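Local coordinates for protein flavodoxin (Bacteroides uniformis, PDB 4J8P) that binds flavin mononucleotide at the C-terminal end of a parallel beta sheet and probably serves as a flavodoxin-like electron carrier, at residues I85-P88 with A94-I97; F101-D106 with Q131-G136. All blocks are in the same frame, centred on the assembly; numbering follows the deposited sequence.

Interaction 1 of 2, residues I85-P88 with A94-I97; sequences IGFP and APRI. With FMN (flavin mononucleotide), chain B.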
ATOM      1  N   ILE A  85       3.884   2.598  -2.165  1.00 14.91           N
ATOM      2  CA  ILE A  85       2.841   2.200  -1.210  1.00 14.39           C
ATOM      3  C   ILE A  85       2.372   0.839  -1.622  1.00 16.59           C
ATOM      4  O   ILE A  85       1.827   0.689  -2.722  1.00 15.99           O
ATOM      5  CB  ILE A  85       1.670   3.217  -1.164  1.00 15.36           C
ATOM      6  CG1 ILE A  85       2.195   4.620  -0.780  1.00 15.77           C
ATOM      7  CG2 ILE A  85       0.595   2.716  -0.156  1.00 15.85           C
ATOM      8  CD1 ILE A  85       1.082   5.658  -0.709  1.00 18.72           C
ATOM      9  N   GLY A  86       2.618  -0.162  -0.781  1.00 15.40           N
ATOM     10  CA  GLY A  86       2.243  -1.534  -1.112  1.00 15.43           C
ATOM     11  C   GLY A  86       1.077  -2.046  -0.306  1.00 16.78           C
ATOM     12  O   GLY A  86       0.921  -1.679   0.863  1.00 15.62           O
ATOM     13  N   PHE A  87       0.296  -2.922  -0.914  1.00 14.02           N
ATOM     14  CA  PHE A  87      -0.855  -3.496  -0.206  1.00 14.79           C
ATOM     15  C   PHE A  87      -1.359  -4.756  -0.854  1.00 16.19           C
ATOM     16  O   PHE A  87      -1.165  -4.942  -2.051  1.00 15.86           O
ATOM     17  CB  PHE A  87      -2.035  -2.478  -0.194  1.00 15.36           C
ATOM     18  CG  PHE A  87      -2.266  -1.796  -1.532  1.00 14.77           C
ATOM     19  CD1 PHE A  87      -1.616  -0.601  -1.841  1.00 15.31           C
ATOM     20  CD2 PHE A  87      -3.143  -2.351  -2.478  1.00 16.24           C
ATOM     21  CE1 PHE A  87      -1.788   0.015  -3.088  1.00 16.49           C
ATOM     22  CE2 PHE A  87      -3.303  -1.754  -3.739  1.00 16.98           C
ATOM     23  CZ  PHE A  87      -2.647  -0.551  -4.026  1.00 15.35           C
ATOM     24  N   PRO A  88      -2.072  -5.602  -0.098  1.00 14.45           N
ATOM     25  CA  PRO A  88      -2.815  -6.684  -0.763  1.00 14.78           C
ATOM     26  C   PRO A  88      -4.040  -6.137  -1.487  1.00 17.37           C
ATOM     27  O   PRO A  88      -4.584  -5.134  -1.041  1.00 16.32           O
ATOM     28  CB  PRO A  88      -3.288  -7.555   0.391  1.00 16.37           C
ATOM     29  CG  PRO A  88      -3.439  -6.579   1.576  1.00 18.43           C
ATOM     30  CD  PRO A  88      -2.346  -5.525   1.366  1.00 15.99           C
ATOM     31  N   ALA A  94      -7.566  -1.099  -2.936  1.00 14.97           N
ATOM     32  CA  ALA A  94      -6.635  -1.014  -1.852  1.00 15.38           C
ATOM     33  C   ALA A  94      -7.431  -1.146  -0.546  1.00 16.77           C
ATOM     34  O   ALA A  94      -8.519  -0.549  -0.424  1.00 16.41           O
ATOM     35  CB  ALA A  94      -5.930   0.346  -1.886  1.00 15.97           C
ATOM     36  N   PRO A  95      -6.905  -1.877   0.429  1.00 15.50           N
ATOM     37  CA  PRO A  95      -7.556  -1.863   1.765  1.00 15.55           C
ATOM     38  C   PRO A  95      -7.727  -0.418   2.253  1.00 16.01           C
ATOM     39  O   PRO A  95      -6.894   0.458   1.963  1.00 15.97           O
ATOM     40  CB  PRO A  95      -6.581  -2.653   2.640  1.00 16.55           C
ATOM     41  CG  PRO A  95      -5.876  -3.598   1.637  1.00 16.94           C
ATOM     42  CD  PRO A  95      -5.641  -2.647   0.451  1.00 15.47           C
ATOM     43  N   ARG A  96      -8.803  -0.152   3.008  1.00 15.97           N
ATOM     44  CA  ARG A  96      -9.092   1.240   3.426  1.00 15.08           C
ATOM     45  C   ARG A  96      -8.001   1.885   4.291  1.00 15.33           C
ATOM     46  O   ARG A  96      -7.922   3.119   4.321  1.00 15.75           O
ATOM     47  CB  ARG A  96     -10.428   1.320   4.178  1.00 16.34           C
ATOM     48  CG  ARG A  96     -11.597   0.691   3.385  1.00 19.87           C
ATOM     49  CD  ARG A  96     -11.765   1.291   1.983  1.00 17.34           C
ATOM     50  NE  ARG A  96     -13.012   0.810   1.369  1.00 17.35           N
ATOM     51  CZ  ARG A  96     -13.364   1.025   0.100  1.00 20.76           C
ATOM     52  NH1 ARG A  96     -12.540   1.676  -0.731  1.00 18.02           N
ATOM     53  NH2 ARG A  96     -14.552   0.620  -0.343  1.00 21.32           N
ATOM     54  N   ILE A  97      -7.175   1.092   4.974  1.00 14.93           N
ATOM     55  CA  ILE A  97      -6.091   1.684   5.773  1.00 14.62           C
ATOM     56  C   ILE A  97      -5.123   2.450   4.843  1.00 15.59           C
ATOM     57  O   ILE A  97      -4.433   3.351   5.291  1.00 17.15           O
ATOM     58  CB  ILE A  97      -5.382   0.635   6.631  1.00 17.84           C
ATOM     59  CG1 ILE A  97      -4.508   1.331   7.683  1.00 17.33           C
ATOM     60  CG2 ILE A  97      -4.593  -0.379   5.748  1.00 18.82           C
ATOM     61  CD1 ILE A  97      -3.881   0.395   8.637  1.00 20.80           C
TER
HETATM   62  N1  FMN B 201      -7.172 -11.397  -4.140  1.00 24.24           N
HETATM   63  C2  FMN B 201      -7.575 -11.100  -5.417  1.00 24.36           C
HETATM   64  O2  FMN B 201      -7.038 -11.600  -6.410  1.00 24.39           O
HETATM   65  N3  FMN B 201      -8.685 -10.269  -5.619  1.00 22.66           N
HETATM   66  C4  FMN B 201      -9.476  -9.721  -4.623  1.00 23.56           C
HETATM   67  O4  FMN B 201     -10.390  -8.949  -4.921  1.00 22.99           O
HETATM   68  C4A FMN B 201      -9.092 -10.116  -3.268  1.00 23.72           C
HETATM   69  N5  FMN B 201      -9.870  -9.752  -2.268  1.00 21.98           N
HETATM   70  C5A FMN B 201      -9.496 -10.127  -0.983  1.00 24.14           C
HETATM   71  C6  FMN B 201     -10.281  -9.690   0.094  1.00 21.57           C
HETATM   72  C7  FMN B 201      -9.910  -9.944   1.409  1.00 23.84           C
HETATM   73  C7M FMN B 201     -10.712  -9.336   2.529  1.00 23.91           C
HETATM   74  C8  FMN B 201      -8.739 -10.685   1.665  1.00 22.58           C
HETATM   75  C8M FMN B 201      -8.260 -10.935   3.072  1.00 23.41           C
HETATM   76  C9  FMN B 201      -7.976 -11.143   0.598  1.00 23.36           C
HETATM   77  C9A FMN B 201      -8.326 -10.869  -0.726  1.00 24.88           C
HETATM   78  N10 FMN B 201      -7.531 -11.277  -1.840  1.00 24.16           N
HETATM   79  C10 FMN B 201      -7.891 -10.935  -3.117  1.00 21.58           C
HETATM   80  C1' FMN B 201      -6.292 -12.050  -1.587  1.00 23.41           C
HETATM   81  C2' FMN B 201      -5.099 -11.161  -1.233  1.00 22.81           C
HETATM   82  O2' FMN B 201      -4.988 -10.024  -2.089  1.00 19.09           O
HETATM   83  C3' FMN B 201      -3.767 -11.911  -1.278  1.00 21.74           C
HETATM   84  O3' FMN B 201      -3.889 -13.160  -0.584  1.00 22.78           O
HETATM   85  C4' FMN B 201      -2.614 -11.068  -0.724  1.00 21.68           C
HETATM   86  O4' FMN B 201      -1.395 -11.566  -1.273  1.00 25.51           O
HETATM   87  C5' FMN B 201      -2.566 -11.133   0.793  1.00 22.98           C
HETATM   88  O5' FMN B 201      -1.511 -10.246   1.178  1.00 20.67           O
HETATM   89  P   FMN B 201      -1.006 -10.027   2.644  1.00 18.70           P
HETATM   90  O1P FMN B 201      -2.042  -9.512   3.570  1.00 18.36           O
HETATM   91  O2P FMN B 201       0.155  -9.080   2.466  1.00 17.29           O
HETATM   92  O3P FMN B 201      -0.444 -11.372   3.121  1.00 23.58           O
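Phe87 and Ala94 bring the two backbones closest, with CA atoms 6.5 Å apart, where the end of strand 80-88 faces the loop entering helix 96-102. This is the strand-to-helix connection of a beta-alpha-beta crossover (strand 80-88, helix 96-102, strand 111-117) in the flavodoxin fold: the strand lies in the middle of the five-stranded parallel sheet, and the chain leaves its C-terminal end beside the phosphate end of the flavin mononucleotide. The side chains that meet are all apolar and the contact is buried, which suits Phe, Ala and Pro. The Phe87 CB points at the loop, and chi1 of 44° sets CG between the backbone N and the carbonyl carbon, turning a face of the ring to Ala94. The methyl CB of Ala94 sits over that face, 3.9 Å from the ring centroid and 13° off the normal, a CH-pi contact in which a small residue lets the backbone come close. Pro95 follows at a slant, neither face nor edge, its CD 3.7 Å from Phe87 CB. Beyond the two segments Phe87 also packs on Ala126 and Leu130 of helix 124-133. Pro95 CD also lies tight against the strand end, 3.1 Å from Pro88 O; the imide nitrogen of Pro95 has no hydrogen to donate, and it is the ring carbons CD and CG that face this oxygen. The two proline rings meet at Pro88 CG and Pro95 CG, 3.9 Å apart. A proline on each side restricts phi at the strand end and at the entry to the helix. Pro88 belongs to the pocket itself: its CB lies 3.3 Å from O5' of the flavin mononucleotide.

Interaction 2 of 2, residues F101-D106 with Q131-G136; sequences FIESGD and QTNYPG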
ATOM      1  N   PHE A 101      -3.732   6.161   5.562  1.00 15.49           N
ATOM      2  CA  PHE A 101      -2.327   6.517   5.468  1.00 15.52           C
ATOM      3  C   PHE A 101      -2.132   7.761   4.574  1.00 17.64           C
ATOM      4  O   PHE A 101      -1.488   8.722   4.998  1.00 18.26           O
ATOM      5  CB  PHE A 101      -1.543   5.307   4.942  1.00 16.36           C
ATOM      6  CG  PHE A 101      -0.095   5.570   4.678  1.00 17.27           C
ATOM      7  CD1 PHE A 101       0.802   5.764   5.732  1.00 19.51           C
ATOM      8  CD2 PHE A 101       0.379   5.681   3.378  1.00 18.40           C
ATOM      9  CE1 PHE A 101       2.159   6.032   5.480  1.00 19.50           C
ATOM     10  CE2 PHE A 101       1.741   5.923   3.130  1.00 20.27           C
ATOM     11  CZ  PHE A 101       2.617   6.088   4.177  1.00 19.20           C
ATOM     12  N   ILE A 102      -2.671   7.738   3.352  1.00 15.60           N
ATOM     13  CA  ILE A 102      -2.499   8.867   2.413  1.00 16.30           C
ATOM     14  C   ILE A 102      -3.101  10.152   3.010  1.00 18.86           C
ATOM     15  O   ILE A 102      -2.565  11.240   2.827  1.00 19.53           O
ATOM     16  CB  ILE A 102      -3.122   8.508   1.038  1.00 18.28           C
ATOM     17  CG1 ILE A 102      -2.306   7.368   0.408  1.00 18.25           C
ATOM     18  CG2 ILE A 102      -3.240   9.735   0.100  1.00 19.70           C
ATOM     19  CD1 ILE A 102      -3.017   6.706  -0.842  1.00 18.70           C
ATOM     20  N   GLU A 103      -4.217  10.002   3.724  1.00 17.38           N
ATOM     21  CA  GLU A 103      -4.908  11.151   4.316  1.00 17.80           C
ATOM     22  C   GLU A 103      -4.269  11.588   5.633  1.00 23.70           C
ATOM     23  O   GLU A 103      -4.771  12.530   6.249  1.00 25.92           O
ATOM     24  CB  GLU A 103      -6.388  10.828   4.504  1.00 18.53           C
ATOM     25  CG  GLU A 103      -7.071  10.714   3.147  1.00 19.83           C
ATOM     26  CD  GLU A 103      -8.492  10.189   3.172  1.00 21.85           C
ATOM     27  OE1 GLU A 103      -9.094  10.146   4.270  1.00 21.50           O
ATOM     28  OE2 GLU A 103      -9.009   9.836   2.085  1.00 21.69           O
ATOM     29  N   SER A 104      -3.172  10.937   6.064  1.00 18.71           N
ATOM     30  CA  SER A 104      -2.535  11.297   7.346  1.00 18.58           C
ATOM     31  C   SER A 104      -1.155  11.962   7.189  1.00 22.65           C
ATOM     32  O   SER A 104      -0.482  12.233   8.195  1.00 23.35           O
ATOM     33  CB  SER A 104      -2.424  10.061   8.227  1.00 20.87           C
ATOM     34  OG  SER A 104      -3.739   9.595   8.535  1.00 21.14           O
ATOM     35  N   GLY A 105      -0.758  12.238   5.951  1.00 21.18           N
ATOM     36  CA  GLY A 105       0.517  12.888   5.668  1.00 23.03           C
ATOM     37  C   GLY A 105       0.419  13.806   4.467  1.00 24.97           C
ATOM     38  O   GLY A 105      -0.606  13.814   3.771  1.00 22.44           O
ATOM     39  N   ASP A 106       1.491  14.585   4.236  1.00 23.98           N
ATOM     40  CA  ASP A 106       1.577  15.531   3.124  1.00 23.80           C
ATOM     41  C   ASP A 106       2.386  14.885   2.009  1.00 25.62           C
ATOM     42  O   ASP A 106       3.603  14.749   2.132  1.00 25.60           O
ATOM     43  CB  ASP A 106       2.217  16.867   3.590  1.00 26.73           C
ATOM     44  CG  ASP A 106       2.315  17.951   2.518  1.00 34.81           C
ATOM     45  OD1 ASP A 106       1.848  17.711   1.374  1.00 35.10           O
ATOM     46  OD2 ASP A 106       2.793  19.057   2.839  1.00 41.43           O
ATOM     47  N   GLN A 131      -5.732   6.937  -7.857  1.00 16.20           N
ATOM     48  CA  GLN A 131      -5.428   8.132  -8.651  1.00 16.62           C
ATOM     49  C   GLN A 131      -6.615   9.104  -8.664  1.00 20.75           C
ATOM     50  O   GLN A 131      -6.432  10.321  -8.608  1.00 22.20           O
ATOM     51  CB  GLN A 131      -5.121   7.729 -10.098  1.00 18.12           C
ATOM     52  CG  GLN A 131      -3.833   6.901 -10.245  1.00 19.43           C
ATOM     53  CD  GLN A 131      -3.716   6.327 -11.647  1.00 20.84           C
ATOM     54  OE1 GLN A 131      -4.607   6.504 -12.486  1.00 20.18           O
ATOM     55  NE2 GLN A 131      -2.600   5.678 -11.954  1.00 18.22           N
ATOM     56  N   THR A 132      -7.827   8.552  -8.835  1.00 17.82           N
ATOM     57  CA  THR A 132      -9.049   9.367  -8.968  1.00 19.42           C
ATOM     58  C   THR A 132      -9.373  10.064  -7.621  1.00 22.87           C
ATOM     59  O   THR A 132      -9.824  11.217  -7.606  1.00 23.83           O
ATOM     60  CB  THR A 132     -10.211   8.464  -9.472  1.00 23.34           C
ATOM     61  OG1 THR A 132      -9.823   7.839 -10.705  1.00 24.26           O
ATOM     62  CG2 THR A 132     -11.534   9.258  -9.709  1.00 27.27           C
ATOM     63  N   ASN A 133      -9.134   9.380  -6.502  1.00 20.30           N
ATOM     64  CA  ASN A 133      -9.457   9.972  -5.204  1.00 20.44           C
ATOM     65  C   ASN A 133      -8.423  10.988  -4.758  1.00 22.24           C
ATOM     66  O   ASN A 133      -8.763  11.896  -3.978  1.00 22.84           O
ATOM     67  CB  ASN A 133      -9.591   8.889  -4.152  1.00 23.87           C
ATOM     68  CG  ASN A 133     -10.469   9.375  -3.030  1.00 48.24           C
ATOM     69  OD1 ASN A 133     -11.611   9.791  -3.249  1.00 43.73           O
ATOM     70  ND2 ASN A 133      -9.921   9.458  -1.834  1.00 42.47           N
ATOM     71  N   TYR A 134      -7.160  10.858  -5.266  1.00 18.98           N
ATOM     72  CA  TYR A 134      -6.056  11.750  -4.855  1.00 18.88           C
ATOM     73  C   TYR A 134      -5.398  12.351  -6.089  1.00 22.54           C
ATOM     74  O   TYR A 134      -4.238  12.034  -6.401  1.00 23.03           O
ATOM     75  CB  TYR A 134      -5.036  10.984  -4.001  1.00 18.65           C
ATOM     76  CG  TYR A 134      -5.687  10.315  -2.813  1.00 17.95           C
ATOM     77  CD1 TYR A 134      -6.232  11.068  -1.778  1.00 19.94           C
ATOM     78  CD2 TYR A 134      -5.802   8.933  -2.749  1.00 18.30           C
ATOM     79  CE1 TYR A 134      -6.866  10.459  -0.702  1.00 19.50           C
ATOM     80  CE2 TYR A 134      -6.437   8.308  -1.673  1.00 18.14           C
ATOM     81  CZ  TYR A 134      -6.956   9.079  -0.645  1.00 20.23           C
ATOM     82  OH  TYR A 134      -7.603   8.476   0.409  1.00 19.12           O
ATOM     83  N   PRO A 135      -6.119  13.245  -6.798  1.00 22.22           N
ATOM     84  CA  PRO A 135      -5.590  13.757  -8.072  1.00 23.12           C
ATOM     85  C   PRO A 135      -4.445  14.763  -7.932  1.00 28.43           C
ATOM     86  O   PRO A 135      -3.863  15.142  -8.952  1.00 29.43           O
ATOM     87  CB  PRO A 135      -6.824  14.402  -8.730  1.00 26.02           C
ATOM     88  CG  PRO A 135      -7.697  14.799  -7.592  1.00 29.12           C
ATOM     89  CD  PRO A 135      -7.493  13.740  -6.540  1.00 23.49           C
ATOM     90  N   GLY A 136      -4.142  15.176  -6.705  1.00 25.57           N
ATOM     91  CA  GLY A 136      -3.056  16.101  -6.413  1.00 26.42           C
ATOM     92  C   GLY A 136      -1.713  15.408  -6.281  1.00 27.55           C
ATOM     93  O   GLY A 136      -0.681  16.076  -6.202  1.00 30.10           O
TER
HETATM   94  O   HOH W   1     -10.309  11.311   0.161  1.00 40.96           O
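Tyr134, the first residue after helix 124-133 to leave helical geometry, reaches across to Ile102 and Glu103 at the end of helix 96-102. CB already points toward 101-106, and with CG anti to the carbonyl carbon (chi1 -55°) the ring continues that way, laying a face on Ile102. CG, CD1 and the rest of the ring lie against the methyl CG2 of Ile102, which stands almost exactly over the ring centre, 3.6 Å from the centroid; the other branch of Ile102 brings CD1 to 3.9 Å from Tyr134 CE2. On the opposite face, near the rim, is Asn133 ND2. CE1 and CZ run past Glu103, and the hydroxyl at the tip donates to Glu103 OE2, 2.6 Å from Tyr134 OH, meeting it from above the carboxylate plane. A water joins OE2 to Asn133 ND2, while Arg67 pairs with the other carboxylate oxygen and Asn99 ND2 also bonds the tyrosine OH. A phenylalanine here would probably keep the packing on Ile102 but leave Glu103 OE2 without its hydroxyl partner. One face packs on isoleucine, while the hydroxyl meets a carboxylate; the donated hydroxyl, the water and the Arg67 salt bridge would be expected to favour its ionised form.

In the fold
From the N terminus the chain first builds strands 7-12 and 33-36, then runs along strand 80-88 to interaction 1, which closes a five-residue loop beside the flavin pocket. Helix 96-102 then carries the chain away from that pocket to interaction 2, which closes a 24-residue loop holding strand 111-117 and most of helix 124-133. The two loops therefore follow in series, neither nested nor crossed, and share helix 96-102. Interaction 1 ties the start of that helix to the sheet; interaction 2 ties its end to the end of helix 124-133. Their centres are 13 Å apart, yet Ile85 CD1 packs on Ile102 CG1 at 4.0 Å, joining the strand of interaction 1 to a residue that carries interaction 2.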